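Local coordinates for DNA-binding protein HU (Thermotoga maritima, PDB 1B8Z) that binds and wraps DNA as a histone-like protein, stabilising it and so preventing its denaturation under extreme environmental conditions, at residues 20-23 with 24-28. Numbering follows the deposited sequence.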
loop_
_atom_site.group_PDB
_atom_site.type_symbol
_atom_site.label_atom_id
_atom_site.label_comp_id
_atom_site.label_asym_id
_atom_site.label_seq_id
_atom_site.Cartn_x
_atom_site.Cartn_y
_atom_site.Cartn_z
ATOM N N ASP B 20 13.315 5.402 7.035
ATOM C CA ASP B 20 12.845 6.027 5.800
ATOM C C ASP B 20 11.694 5.209 5.209
ATOM O O ASP B 20 10.739 5.795 4.705
ATOM C CB ASP B 20 13.983 6.135 4.784
ATOM C CG ASP B 20 15.034 7.128 5.279
ATOM O OD1 ASP B 20 14.684 8.050 6.033
ATOM O OD2 ASP B 20 16.198 6.976 4.869
ATOM N N VAL B 21 11.789 3.888 5.308
ATOM C CA VAL B 21 10.704 3.022 4.834
ATOM C C VAL B 21 9.452 3.313 5.656
ATOM O O VAL B 21 8.373 3.441 5.077
ATOM C CB VAL B 21 11.077 1.538 4.916
ATOM C CG1 VAL B 21 9.867 0.678 4.599
ATOM C CG2 VAL B 21 12.226 1.256 3.941
ATOM N N LYS B 22 9.606 3.417 6.992
ATOM C CA LYS B 22 8.411 3.717 7.799
ATOM C C LYS B 22 7.800 5.059 7.456
ATOM O O LYS B 22 6.557 5.159 7.312
ATOM C CB LYS B 22 8.792 3.684 9.291
ATOM C CG LYS B 22 7.542 3.907 10.151
ATOM C CD LYS B 22 7.716 3.239 11.504
ATOM C CE LYS B 22 6.820 3.870 12.552
ATOM N NZ LYS B 22 5.503 4.318 12.047
ATOM N N LEU B 23 8.591 6.097 7.225
ATOM C CA LEU B 23 8.068 7.407 6.848
ATOM C C LEU B 23 7.306 7.346 5.513
ATOM O O LEU B 23 6.158 7.785 5.437
ATOM C CB LEU B 23 9.191 8.444 6.783
ATOM C CG LEU B 23 8.807 9.766 6.118
ATOM C CD1 LEU B 23 7.847 10.563 6.982
ATOM C CD2 LEU B 23 10.036 10.597 5.760
ATOM N N ILE B 24 7.947 6.633 4.571
ATOM C CA ILE B 24 7.266 6.588 3.248
ATOM C C ILE B 24 6.042 5.701 3.297
ATOM O O ILE B 24 4.972 6.089 2.779
ATOM C CB ILE B 24 8.266 6.207 2.155
ATOM C CG1 ILE B 24 9.204 7.409 1.934
ATOM C CG2 ILE B 24 7.528 5.886 0.863
ATOM C CD1 ILE B 24 10.466 7.092 1.185
ATOM N N LEU B 25 6.078 4.567 4.006
ATOM C CA LEU B 25 4.888 3.732 4.121
ATOM C C LEU B 25 3.759 4.470 4.814
ATOM O O LEU B 25 2.628 4.485 4.332
ATOM C CB LEU B 25 5.247 2.463 4.913
ATOM C CG LEU B 25 4.067 1.566 5.254
ATOM C CD1 LEU B 25 3.351 1.024 4.035
ATOM C CD2 LEU B 25 4.491 0.410 6.170
ATOM N N ASP B 26 4.091 5.143 5.940
ATOM C CA ASP B 26 3.014 5.872 6.646
ATOM C C ASP B 26 2.454 6.988 5.748
ATOM O O ASP B 26 1.218 7.182 5.812
ATOM C CB ASP B 26 3.588 6.459 7.927
ATOM C CG ASP B 26 3.729 5.428 9.037
ATOM O OD1 ASP B 26 3.183 4.323 8.929
ATOM O OD2 ASP B 26 4.377 5.790 10.047
ATOM N N THR B 27 3.295 7.647 4.989
ATOM C CA THR B 27 2.803 8.733 4.114
ATOM C C THR B 27 1.951 8.181 2.976
ATOM O O THR B 27 0.912 8.766 2.639
ATOM C CB THR B 27 3.989 9.537 3.604
ATOM O OG1 THR B 27 4.739 10.013 4.748
ATOM C CG2 THR B 27 3.488 10.762 2.842
ATOM N N ILE B 28 2.330 7.020 2.423
ATOM C CA ILE B 28 1.474 6.358 1.454
ATOM C C ILE B 28 0.115 6.036 2.074
ATOM O O ILE B 28 -0.925 6.332 1.479
ATOM C CB ILE B 28 2.130 5.041 0.949
ATOM C CG1 ILE B 28 3.333 5.392 0.084
ATOM C CG2 ILE B 28 1.096 4.214 0.167
ATOM C CD1 ILE B 28 4.253 4.168 -0.065
#
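With CG of Lys22 set opposite its own backbone N (chi1 -176°) and the chain bent only at its last torsion, the ammonium group swings toward Asp26, whose carboxylate is turned back along the helix by a chi1 of -78°. NZ of Lys22 reaches OD2 of Asp26 at 2.7 Å in a salt bridge, and the bond falls on the syn lone pair of OD2, the one facing OD1. CG of Lys22 also comes within 3.7 Å of OD2 of Asp26. The other carboxylate oxygen, OD1, makes a second salt bridge, to NZ of Lys3 on helix 3-14, so the aspartate is shared by two lysines, which would probably stabilise its negative charge. Replacing Asp26 by alanine takes away the carboxylate, and both lysine ammonium groups are then likely to lose this mate, along with a link between the two helices. The Lys22 and Asp26 pair is an i to i+4 salt bridge on helix 18-37, the long helix of the HU fold, which packs against helix 3-14 through Val21 and Leu25 and against the second subunit through Ile24 and Ile28. Next to Asp26 in sequence, Thr27 folds its hydroxyl back toward Leu23: OG1 of Thr27 donates to O of Leu23 at 2.7 Å, from above the carbonyl plane. N of Thr27 binds the same oxygen of Leu23 at 2.9 Å from the opposite face, giving that carbonyl two donors. CD1 of Leu23 lies alongside, 3.9 Å from OG1 of Thr27. On the dimer-facing side, CG1 of Ile24 rests 3.6 Å from O of Asp20, the carbonyl that accepts its backbone N-H.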